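Local coordinates for protein thiaminase-I (PDB 4HCW) that belongs to the thiaminase I-like family and is a mixed alpha/beta protein in which helices pack around a central mixed beta-sheet, at residues L118-Q131 with N226-I238. Residues are numbered along the deposited sequence; the frame is centred on the assembly and turned at random.
Sequences LCSNFLLSSPNATQ and NYYVGYSESMCEI
Asn121 lies alongside Tyr231 with OD1 over one face of its ring, 3.8 Å from Tyr231 CE1, amide and ring planes 34° apart, while Ser120 O lies at the ring's edge. Polarisable Cys119 SG approaches the same ring obliquely, 4.2 Å from the Tyr231 centroid, as a sulfur-aromatic contact. On Phe122, one ring face carries Ser120 CB; CE2 nears the small Ser232 CB, and Leu322 and Phe326 of helix 317-328 add apolar cover. Tyr228 receives Leu124 CB and Met235 CE at its edge, stacks with Tyr214 and gives its hydroxyl proton to Ser234 OG. Gln131 O lies in plane at the edge of the Tyr227 ring. The backbones pair antiparallel, joining short strand 229-230 to the long broken strand 110-125 of the mixed sheet; an inverse gamma turn centred on Asn121 interrupts the latter. Gly230 N donates to Phe122 O at 3.2 Å, and Leu124 N to Tyr228 O at 2.7 Å, both in the carbonyl plane. Farther along, Ser126 N binds Asn226 O at 3.0 Å. Gly230, almost fully extended and lacking a side chain, leaves room for the nearby Tyr228 hydroxyl. Leu124 and Met235 meet tip to tip, Met235 SD 4.0 Å from Leu124 CD1 and CD2; with chi2 at 169° the unbranched methionine stretches out, and CE goes on to reach Leu124 CB at 3.7 Å. Leu123 and beta-branched Val229 turn apolar groups to the same sheet face and cross at an angle, Leu123 CD1 3.8 Å from Val229 CG2; Leu123 also touches Ile252, and Val229 Tyr150.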
ATOM      1  N   LEU A 118       1.416   4.697  -3.208  1.00 63.17           N
ATOM      2  CA  LEU A 118       2.481   4.164  -2.371  1.00 63.17           C
ATOM      3  C   LEU A 118       1.933   3.967  -0.965  1.00 63.17           C
ATOM      4  O   LEU A 118       1.354   4.885  -0.385  1.00 63.17           O
ATOM      5  CB  LEU A 118       3.672   5.121  -2.345  1.00 80.69           C
ATOM      6  CG  LEU A 118       5.063   4.504  -2.522  1.00 80.69           C
ATOM      7  CD1 LEU A 118       6.138   5.572  -2.406  1.00 80.69           C
ATOM      8  CD2 LEU A 118       5.301   3.385  -1.521  1.00 80.69           C
ATOM      9  N   CYS A 119       2.113   2.769  -0.418  1.00 77.67           N
ATOM     10  CA  CYS A 119       1.523   2.435   0.872  1.00 77.67           C
ATOM     11  C   CYS A 119       2.493   1.644   1.747  1.00 77.67           C
ATOM     12  O   CYS A 119       3.342   0.914   1.237  1.00 77.67           O
ATOM     13  CB  CYS A 119       0.233   1.641   0.662  1.00108.77           C
ATOM     14  SG  CYS A 119      -0.923   1.711   2.040  1.00108.77           S
ATOM     15  N   SER A 120       2.357   1.795   3.062  1.00 60.35           N
ATOM     16  CA  SER A 120       3.206   1.090   4.020  1.00 60.35           C
ATOM     17  C   SER A 120       2.649   1.194   5.438  1.00 60.35           C
ATOM     18  O   SER A 120       1.828   2.063   5.728  1.00 60.35           O
ATOM     19  CB  SER A 120       4.633   1.644   3.987  1.00 91.63           C
ATOM     20  OG  SER A 120       5.439   1.037   4.982  1.00 91.63           O
ATOM     21  N   ASN A 121       3.100   0.304   6.317  1.00 81.96           N
ATOM     22  CA  ASN A 121       2.728   0.375   7.727  1.00 81.96           C
ATOM     23  C   ASN A 121       3.673   1.288   8.499  1.00 81.96           C
ATOM     24  O   ASN A 121       4.631   0.826   9.119  1.00 81.96           O
ATOM     25  CB  ASN A 121       2.704  -1.018   8.360  1.00 68.91           C
ATOM     26  CG  ASN A 121       1.544  -1.863   7.873  1.00 68.91           C
ATOM     27  OD1 ASN A 121       0.402  -1.674   8.293  1.00 68.91           O
ATOM     28  ND2 ASN A 121       1.834  -2.811   6.988  1.00 68.91           N
ATOM     29  N   PHE A 122       3.397   2.587   8.459  1.00 79.60           N
ATOM     30  CA  PHE A 122       4.262   3.578   9.089  1.00 79.60           C
ATOM     31  C   PHE A 122       4.081   3.619  10.601  1.00 79.60           C
ATOM     32  O   PHE A 122       3.104   3.095  11.134  1.00 79.60           O
ATOM     33  CB  PHE A 122       3.990   4.966   8.512  1.00 55.19           C
ATOM     34  CG  PHE A 122       4.155   5.051   7.024  1.00 55.19           C
ATOM     35  CD1 PHE A 122       5.408   5.218   6.462  1.00 55.19           C
ATOM     36  CD2 PHE A 122       3.054   4.975   6.187  1.00 55.19           C
ATOM     37  CE1 PHE A 122       5.563   5.301   5.091  1.00 55.19           C
ATOM     38  CE2 PHE A 122       3.202   5.056   4.816  1.00 55.19           C
ATOM     39  CZ  PHE A 122       4.458   5.219   4.267  1.00 55.19           C
ATOM     40  N   LEU A 123       5.030   4.252  11.285  1.00 81.41           N
ATOM     41  CA  LEU A 123       4.935   4.450  12.725  1.00 81.41           C
ATOM     42  C   LEU A 123       4.542   5.884  13.044  1.00 81.41           C
ATOM     43  O   LEU A 123       5.337   6.808  12.871  1.00 81.41           O
ATOM     44  CB  LEU A 123       6.265   4.122  13.404  1.00 73.37           C
ATOM     45  CG  LEU A 123       6.315   4.314  14.921  1.00 73.37           C
ATOM     46  CD1 LEU A 123       5.268   3.450  15.611  1.00 73.37           C
ATOM     47  CD2 LEU A 123       7.706   4.009  15.455  1.00 73.37           C
ATOM     48  N   LEU A 124       3.312   6.069  13.508  1.00 79.43           N
ATOM     49  CA  LEU A 124       2.843   7.390  13.900  1.00 79.43           C
ATOM     50  C   LEU A 124       3.148   7.634  15.372  1.00 79.43           C
ATOM     51  O   LEU A 124       2.378   7.244  16.251  1.00 79.43           O
ATOM     52  CB  LEU A 124       1.342   7.533  13.640  1.00 73.69           C
ATOM     53  CG  LEU A 124       0.781   8.944  13.820  1.00 73.69           C
ATOM     54  CD1 LEU A 124       1.406   9.894  12.809  1.00 73.69           C
ATOM     55  CD2 LEU A 124      -0.735   8.946  13.705  1.00 73.69           C
ATOM     56  N   SER A 125       4.279   8.280  15.635  1.00104.33           N
ATOM     57  CA  SER A 125       4.726   8.515  17.001  1.00104.33           C
ATOM     58  C   SER A 125       4.337   9.899  17.515  1.00104.33           C
ATOM     59  O   SER A 125       4.667  10.918  16.907  1.00104.33           O
ATOM     60  CB  SER A 125       6.240   8.316  17.108  1.00 90.22           C
ATOM     61  OG  SER A 125       6.925   9.113  16.158  1.00 90.22           O
ATOM     62  N   SER A 126       3.628   9.918  18.639  1.00110.39           N
ATOM     63  CA  SER A 126       3.250  11.154  19.315  1.00110.39           C
ATOM     64  C   SER A 126       4.504  11.889  19.786  1.00110.39           C
ATOM     65  O   SER A 126       5.536  11.259  20.018  1.00110.39           O
ATOM     66  CB  SER A 126       2.344  10.824  20.506  1.00 99.01           C
ATOM     67  OG  SER A 126       1.979  11.981  21.236  1.00 99.01           O
ATOM     68  N   PRO A 127       4.426  13.227  19.917  1.00157.31           N
ATOM     69  CA  PRO A 127       5.541  14.014  20.462  1.00157.31           C
ATOM     70  C   PRO A 127       6.001  13.508  21.828  1.00157.31           C
ATOM     71  O   PRO A 127       7.159  13.707  22.197  1.00157.31           O
ATOM     72  CB  PRO A 127       4.953  15.429  20.580  1.00121.82           C
ATOM     73  CG  PRO A 127       3.467  15.267  20.394  1.00121.82           C
ATOM     74  CD  PRO A 127       3.319  14.094  19.486  1.00121.82           C
ATOM     75  N   ASN A 128       5.104  12.859  22.564  1.00126.47           N
ATOM     76  CA  ASN A 128       5.472  12.160  23.787  1.00126.47           C
ATOM     77  C   ASN A 128       6.140  10.836  23.431  1.00126.47           C
ATOM     78  O   ASN A 128       5.643   9.765  23.777  1.00126.47           O
ATOM     79  CB  ASN A 128       4.233  11.901  24.644  1.00110.65           C
ATOM     80  CG  ASN A 128       3.334  13.117  24.752  1.00110.65           C
ATOM     81  OD1 ASN A 128       3.482  14.081  24.001  1.00110.65           O
ATOM     82  ND2 ASN A 128       2.388  13.073  25.683  1.00110.65           N
ATOM     83  N   ALA A 129       7.269  10.924  22.734  1.00175.20           N
ATOM     84  CA  ALA A 129       7.917   9.756  22.146  1.00175.20           C
ATOM     85  C   ALA A 129       8.474   8.783  23.179  1.00175.20           C
ATOM     86  O   ALA A 129       8.299   7.571  23.051  1.00175.20           O
ATOM     87  CB  ALA A 129       9.017  10.193  21.187  1.00 90.82           C
ATOM     88  N   THR A 130       9.150   9.319  24.191  1.00140.41           N
ATOM     89  CA  THR A 130       9.829   8.517  25.214  1.00140.41           C
ATOM     90  C   THR A 130      10.901   7.584  24.641  1.00140.41           C
ATOM     91  O   THR A 130      12.066   7.659  25.031  1.00140.41           O
ATOM     92  CB  THR A 130       8.841   7.714  26.104  1.00104.59           C
ATOM     93  OG1 THR A 130       8.156   6.732  25.316  1.00104.59           O
ATOM     94  CG2 THR A 130       7.827   8.644  26.752  1.00104.59           C
ATOM     95  N   GLN A 131      10.510   6.711  23.716  1.00119.58           N
ATOM     96  CA  GLN A 131      11.441   5.749  23.136  1.00119.58           C
ATOM     97  C   GLN A 131      11.382   5.724  21.607  1.00119.58           C
ATOM     98  O   GLN A 131      10.322   5.912  21.013  1.00119.58           O
ATOM     99  CB  GLN A 131      11.175   4.353  23.702  1.00114.15           C
ATOM    100  CG  GLN A 131      12.274   3.354  23.406  1.00114.15           C
ATOM    101  CD  GLN A 131      13.622   3.802  23.935  1.00114.15           C
ATOM    102  OE1 GLN A 131      14.623   3.770  23.219  1.00114.15           O
ATOM    103  NE2 GLN A 131      13.654   4.220  25.195  1.00114.15           N
ATOM    104  N   ASN A 226       1.155   6.284  22.647  1.00 82.75           N
ATOM    105  CA  ASN A 226       1.972   7.240  21.911  1.00 82.75           C
ATOM    106  C   ASN A 226       2.549   6.617  20.645  1.00 82.75           C
ATOM    107  O   ASN A 226       3.268   7.269  19.889  1.00 82.75           O
ATOM    108  CB  ASN A 226       3.101   7.773  22.796  1.00114.18           C
ATOM    109  CG  ASN A 226       2.587   8.425  24.065  1.00114.18           C
ATOM    110  OD1 ASN A 226       1.480   8.962  24.098  1.00114.18           O
ATOM    111  ND2 ASN A 226       3.392   8.380  25.120  1.00114.18           N
ATOM    112  N   TYR A 227       2.224   5.347  20.423  1.00100.00           N
ATOM    113  CA  TYR A 227       2.717   4.621  19.260  1.00100.00           C
ATOM    114  C   TYR A 227       1.566   4.038  18.449  1.00100.00           C
ATOM    115  O   TYR A 227       0.625   3.473  19.006  1.00100.00           O
ATOM    116  CB  TYR A 227       3.668   3.503  19.691  1.00 89.79           C
ATOM    117  CG  TYR A 227       4.872   3.982  20.472  1.00 89.79           C
ATOM    118  CD1 TYR A 227       4.825   4.102  21.855  1.00 89.79           C
ATOM    119  CD2 TYR A 227       6.057   4.308  19.824  1.00 89.79           C
ATOM    120  CE1 TYR A 227       5.924   4.538  22.572  1.00 89.79           C
ATOM    121  CE2 TYR A 227       7.161   4.744  20.532  1.00 89.79           C
ATOM    122  CZ  TYR A 227       7.089   4.857  21.905  1.00 89.79           C
ATOM    123  OH  TYR A 227       8.186   5.290  22.614  1.00 89.79           O
ATOM    124  N   TYR A 228       1.649   4.178  17.130  1.00 73.10           N
ATOM    125  CA  TYR A 228       0.628   3.646  16.235  1.00 73.10           C
ATOM    126  C   TYR A 228       1.249   3.170  14.928  1.00 73.10           C
ATOM    127  O   TYR A 228       2.065   3.869  14.325  1.00 73.10           O
ATOM    128  CB  TYR A 228      -0.445   4.701  15.955  1.00 62.10           C
ATOM    129  CG  TYR A 228      -1.481   4.281  14.932  1.00 62.10           C
ATOM    130  CD1 TYR A 228      -2.609   3.566  15.310  1.00 62.10           C
ATOM    131  CD2 TYR A 228      -1.334   4.610  13.590  1.00 62.10           C
ATOM    132  CE1 TYR A 228      -3.558   3.183  14.380  1.00 62.10           C
ATOM    133  CE2 TYR A 228      -2.276   4.230  12.654  1.00 62.10           C
ATOM    134  CZ  TYR A 228      -3.387   3.518  13.054  1.00 62.10           C
ATOM    135  OH  TYR A 228      -4.327   3.142  12.124  1.00 62.10           O
ATOM    136  N   VAL A 229       0.862   1.975  14.495  1.00 87.28           N
ATOM    137  CA  VAL A 229       1.329   1.439  13.224  1.00 87.28           C
ATOM    138  C   VAL A 229       0.151   1.129  12.308  1.00 87.28           C
ATOM    139  O   VAL A 229      -0.811   0.475  12.715  1.00 87.28           O
ATOM    140  CB  VAL A 229       2.180   0.169  13.413  1.00 67.59           C
ATOM    141  CG1 VAL A 229       2.760  -0.278  12.080  1.00 67.59           C
ATOM    142  CG2 VAL A 229       3.293   0.419  14.417  1.00 67.59           C
ATOM    143  N   GLY A 230       0.230   1.609  11.072  1.00 68.51           N
ATOM    144  CA  GLY A 230      -0.819   1.386  10.095  1.00 68.51           C
ATOM    145  C   GLY A 230      -0.560   2.164   8.823  1.00 68.51           C
ATOM    146  O   GLY A 230       0.446   2.868   8.713  1.00 68.51           O
ATOM    147  N   TYR A 231      -1.463   2.039   7.856  1.00 75.16           N
ATOM    148  CA  TYR A 231      -1.336   2.768   6.602  1.00 75.16           C
ATOM    149  C   TYR A 231      -1.550   4.257   6.843  1.00 75.16           C
ATOM    150  O   TYR A 231      -2.235   4.647   7.788  1.00 75.16           O
ATOM    151  CB  TYR A 231      -2.344   2.257   5.572  1.00110.50           C
ATOM    152  CG  TYR A 231      -2.359   0.754   5.411  1.00110.50           C
ATOM    153  CD1 TYR A 231      -1.224   0.068   5.001  1.00110.50           C
ATOM    154  CD2 TYR A 231      -3.514   0.022   5.657  1.00110.50           C
ATOM    155  CE1 TYR A 231      -1.236  -1.305   4.847  1.00110.50           C
ATOM    156  CE2 TYR A 231      -3.536  -1.351   5.506  1.00110.50           C
ATOM    157  CZ  TYR A 231      -2.394  -2.009   5.101  1.00110.50           C
ATOM    158  OH  TYR A 231      -2.411  -3.377   4.949  1.00110.50           O
ATOM    159  N   SER A 232      -0.961   5.085   5.988  1.00 74.37           N
ATOM    160  CA  SER A 232      -1.111   6.530   6.113  1.00 74.37           C
ATOM    161  C   SER A 232      -2.555   6.960   5.869  1.00 74.37           C
ATOM    162  O   SER A 232      -3.009   7.967   6.412  1.00 74.37           O
ATOM    163  CB  SER A 232      -0.159   7.260   5.162  1.00 60.32           C
ATOM    164  OG  SER A 232      -0.280   6.773   3.838  1.00 60.32           O
ATOM    165  N   GLU A 233      -3.277   6.187   5.062  1.00 69.59           N
ATOM    166  CA  GLU A 233      -4.676   6.478   4.766  1.00 69.59           C
ATOM    167  C   GLU A 233      -5.556   6.333   6.005  1.00 69.59           C
ATOM    168  O   GLU A 233      -6.653   6.887   6.064  1.00 69.59           O
ATOM    169  CB  GLU A 233      -5.202   5.569   3.653  1.00 98.66           C
ATOM    170  CG  GLU A 233      -4.364   5.573   2.386  1.00 98.66           C
ATOM    171  CD  GLU A 233      -3.335   4.461   2.368  1.00 98.66           C
ATOM    172  OE1 GLU A 233      -2.124   4.766   2.405  1.00 98.66           O
ATOM    173  OE2 GLU A 233      -3.738   3.280   2.309  1.00 98.66           O
ATOM    174  N   SER A 234      -5.072   5.581   6.989  1.00 73.00           N
ATOM    175  CA  SER A 234      -5.826   5.355   8.216  1.00 73.00           C
ATOM    176  C   SER A 234      -5.637   6.499   9.206  1.00 73.00           C
ATOM    177  O   SER A 234      -6.247   6.516  10.274  1.00 73.00           O
ATOM    178  CB  SER A 234      -5.418   4.027   8.859  1.00 65.05           C
ATOM    179  OG  SER A 234      -4.028   3.994   9.129  1.00 65.05           O
ATOM    180  N   MET A 235      -4.792   7.458   8.841  1.00 78.50           N
ATOM    181  CA  MET A 235      -4.488   8.583   9.715  1.00 78.50           C
ATOM    182  C   MET A 235      -5.164   9.865   9.237  1.00 78.50           C
ATOM    183  O   MET A 235      -4.953  10.934   9.808  1.00 78.50           O
ATOM    184  CB  MET A 235      -2.975   8.795   9.786  1.00 72.83           C
ATOM    185  CG  MET A 235      -2.188   7.543  10.136  1.00 72.83           C
ATOM    186  SD  MET A 235      -0.413   7.758   9.911  1.00 72.83           S
ATOM    187  CE  MET A 235       0.187   6.138  10.381  1.00 72.83           C
ATOM    188  N   CYS A 236      -5.979   9.751   8.192  1.00 77.07           N
ATOM    189  CA  CYS A 236      -6.582  10.921   7.557  1.00 77.07           C
ATOM    190  C   CYS A 236      -7.560  11.661   8.467  1.00 77.07           C
ATOM    191  O   CYS A 236      -7.741  12.871   8.341  1.00 77.07           O
ATOM    192  CB  CYS A 236      -7.278  10.528   6.250  1.00 86.98           C
ATOM    193  SG  CYS A 236      -8.812   9.593   6.455  1.00 86.98           S
ATOM    194  N   GLU A 237      -8.186  10.932   9.385  1.00 68.08           N
ATOM    195  CA  GLU A 237      -9.192  11.522  10.262  1.00 68.08           C
ATOM    196  C   GLU A 237      -8.579  12.341  11.398  1.00 68.08           C
ATOM    197  O   GLU A 237      -9.298  12.919  12.213  1.00 68.08           O
ATOM    198  CB  GLU A 237     -10.126  10.443  10.813  1.00107.50           C
ATOM    199  CG  GLU A 237     -11.541  10.525  10.264  1.00107.50           C
ATOM    200  CD  GLU A 237     -12.298   9.219  10.400  1.00107.50           C
ATOM    201  OE1 GLU A 237     -11.646   8.155  10.448  1.00107.50           O
ATOM    202  OE2 GLU A 237     -13.546   9.257  10.457  1.00107.50           O
ATOM    203  N   ILE A 238      -7.252  12.387  11.446  1.00 70.60           N
ATOM    204  CA  ILE A 238      -6.545  13.191  12.437  1.00 70.60           C
ATOM    205  C   ILE A 238      -5.360  13.920  11.811  1.00 70.60           C
ATOM    206  O   ILE A 238      -4.369  14.201  12.485  1.00 70.60           O
ATOM    207  CB  ILE A 238      -6.032  12.337  13.617  1.00 68.18           C
ATOM    208  CG1 ILE A 238      -5.179  11.173  13.106  1.00 68.18           C
ATOM    209  CG2 ILE A 238      -7.190  11.822  14.459  1.00 68.18           C
ATOM    210  CD1 ILE A 238      -4.536  10.360  14.207  1.00 68.18           C
TER